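Side-chain contact in trans-4-hydroxy-L-proline dehydratase (Clostridioides difficile 70-100-2010, PDB 6VXC), which uses a glycyl radical to dehydrate trans-4-hydroxy-L-proline to (S)-1-pyrroline-5-carboxylate in the anaerobic breakdown of hydroxyproline: residues A[175-180]-A[537-542]. Sequence-based numbering, arbitrary orientation.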
loop_
_atom_site.group_PDB
_atom_site.type_symbol
_atom_site.label_atom_id
_atom_site.label_comp_id
_atom_site.label_asym_id
_atom_site.label_seq_id
_atom_site.Cartn_x
_atom_site.Cartn_y
_atom_site.Cartn_z
ATOM N N GLN A 175 -4.524 12.778 -5.101
ATOM C CA GLN A 175 -4.319 12.323 -6.471
ATOM C C GLN A 175 -4.819 10.909 -6.725
ATOM O O GLN A 175 -4.628 10.393 -7.831
ATOM C CB GLN A 175 -2.839 12.394 -6.835
ATOM C CG GLN A 175 -2.286 13.810 -6.920
ATOM C CD GLN A 175 -0.797 13.809 -7.075
ATOM O OE1 GLN A 175 -0.250 13.017 -7.849
ATOM N NE2 GLN A 175 -0.117 14.688 -6.339
ATOM N N ARG A 176 -5.402 10.258 -5.726
ATOM C CA ARG A 176 -5.861 8.886 -5.845
ATOM C C ARG A 176 -7.120 8.726 -5.021
ATOM O O ARG A 176 -7.386 9.510 -4.106
ATOM C CB ARG A 176 -4.802 7.860 -5.379
ATOM C CG ARG A 176 -3.458 8.011 -6.054
ATOM C CD ARG A 176 -2.535 6.853 -5.749
ATOM N NE ARG A 176 -2.845 5.701 -6.580
ATOM C CZ ARG A 176 -2.138 4.578 -6.593
ATOM N NH1 ARG A 176 -1.069 4.455 -5.806
ATOM N NH2 ARG A 176 -2.495 3.594 -7.398
ATOM N N ALA A 177 -7.875 7.680 -5.345
ATOM C CA ALA A 177 -9.066 7.311 -4.610
ATOM C C ALA A 177 -8.711 6.459 -3.394
ATOM O O ALA A 177 -7.651 5.820 -3.357
ATOM C CB ALA A 177 -10.029 6.551 -5.516
ATOM N N PRO A 178 -9.596 6.427 -2.390
ATOM C CA PRO A 178 -9.269 5.715 -1.142
ATOM C C PRO A 178 -8.722 4.315 -1.352
ATOM O O PRO A 178 -7.669 3.977 -0.793
ATOM C CB PRO A 178 -10.614 5.713 -0.399
ATOM C CG PRO A 178 -11.286 6.973 -0.858
ATOM C CD PRO A 178 -10.894 7.121 -2.308
ATOM N N GLY A 179 -9.431 3.482 -2.111
ATOM C CA GLY A 179 -8.917 2.169 -2.446
ATOM C C GLY A 179 -8.464 1.426 -1.214
ATOM O O GLY A 179 -9.195 1.303 -0.228
ATOM N N HIS A 180 -7.244 0.910 -1.275
ATOM C CA HIS A 180 -6.618 0.220 -0.157
ATOM C C HIS A 180 -7.468 -0.959 0.311
ATOM O O HIS A 180 -7.738 -1.105 1.501
ATOM C CB HIS A 180 -6.348 1.176 1.008
ATOM C CG HIS A 180 -5.339 0.650 1.976
ATOM N ND1 HIS A 180 -5.678 -0.158 3.038
ATOM C CD2 HIS A 180 -3.995 0.797 2.029
ATOM C CE1 HIS A 180 -4.586 -0.487 3.705
ATOM N NE2 HIS A 180 -3.551 0.079 3.114
ATOM N N LYS A 537 -19.372 11.332 -2.169
ATOM C CA LYS A 537 -20.332 11.938 -3.089
ATOM C C LYS A 537 -19.839 11.900 -4.529
ATOM O O LYS A 537 -20.638 11.700 -5.445
ATOM C CB LYS A 537 -20.626 13.393 -2.689
ATOM C CG LYS A 537 -21.337 13.560 -1.351
ATOM C CD LYS A 537 -21.398 15.040 -0.915
ATOM C CE LYS A 537 -22.248 15.233 0.347
ATOM N NZ LYS A 537 -23.698 14.927 0.116
ATOM N N HIS A 538 -18.541 12.104 -4.759
ATOM C CA HIS A 538 -18.028 12.266 -6.109
ATOM C C HIS A 538 -17.165 11.105 -6.588
ATOM O O HIS A 538 -16.836 11.058 -7.772
ATOM C CB HIS A 538 -17.221 13.573 -6.207
ATOM C CG HIS A 538 -17.989 14.776 -5.746
ATOM N ND1 HIS A 538 -18.948 15.387 -6.521
ATOM C CD2 HIS A 538 -17.957 15.461 -4.580
ATOM C CE1 HIS A 538 -19.471 16.401 -5.853
ATOM N NE2 HIS A 538 -18.887 16.468 -4.672
ATOM N N MET A 539 -16.787 10.179 -5.717
ATOM C CA MET A 539 -16.060 8.986 -6.149
ATOM C C MET A 539 -16.778 7.699 -5.767
ATOM O O MET A 539 -16.124 6.760 -5.299
ATOM C CB MET A 539 -14.665 8.933 -5.529
ATOM C CG MET A 539 -13.682 9.979 -5.965
ATOM S SD MET A 539 -12.136 9.636 -5.084
ATOM C CE MET A 539 -11.430 11.271 -4.959
ATOM N N PRO A 540 -18.098 7.602 -5.914
ATOM C CA PRO A 540 -18.737 6.319 -5.630
ATOM C C PRO A 540 -18.160 5.272 -6.561
ATOM O O PRO A 540 -17.712 5.571 -7.664
ATOM C CB PRO A 540 -20.221 6.582 -5.909
ATOM C CG PRO A 540 -20.227 7.703 -6.880
ATOM C CD PRO A 540 -19.043 8.565 -6.507
ATOM N N CYS A 541 -18.097 4.043 -6.084
ATOM C CA CYS A 541 -17.479 2.959 -6.844
ATOM C C CYS A 541 -18.449 1.792 -6.912
ATOM O O CYS A 541 -18.302 0.808 -6.182
ATOM C CB CYS A 541 -16.127 2.566 -6.233
ATOM S SG CYS A 541 -16.150 2.376 -4.420
ATOM N N PRO A 542 -19.456 1.864 -7.793
ATOM C CA PRO A 542 -20.438 0.767 -7.869
ATOM C C PRO A 542 -19.815 -0.580 -8.192
ATOM O O PRO A 542 -20.295 -1.597 -7.679
ATOM C CB PRO A 542 -21.401 1.201 -8.987
ATOM C CG PRO A 542 -21.044 2.599 -9.324
ATOM C CD PRO A 542 -19.673 2.902 -8.806
#
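Ala177 and Met539 mark the nearest backbone approach of an irregular loop and the end of a long helix, their CA atoms 7.4 Å apart, and a single methionine side chain spans the gap. Met539 is the first residue to leave helical geometry after helix 506-538, and its CB points toward the loop. With CG anti to the carbonyl carbon (chi1 -67°) and the chain extended beyond it, the thioether is carried out to the 175-180 backbone. There SD lies 3.8 Å from Ala177 CB and 3.9 Å from Pro178 CD, so the sulfur meets the methyl group and the ring carbon next to the proline nitrogen. The terminal CE comes only loosely near the Arg176 carbonyl, at 4.5 Å from O. No hydrogen bond joins the segments; the contact is small, buried and apolar, an example of one extended side chain packing a helix terminus against a loop. Polar groups beside it have other partners. Arg176 points its CB away, pairs with Asp359 in a salt bridge and lies in a cation-pi contact with Trp297, while His180 is hydrogen-bonded to Glu456, the probable proton acceptor. The same loop therefore runs from this packing to the probable active site. Helix 148-155 touches Met539 through Thr148, helix 64-78 packs on Pro540, and helix 276-293 meets Cys541 just before helix 542-546 begins.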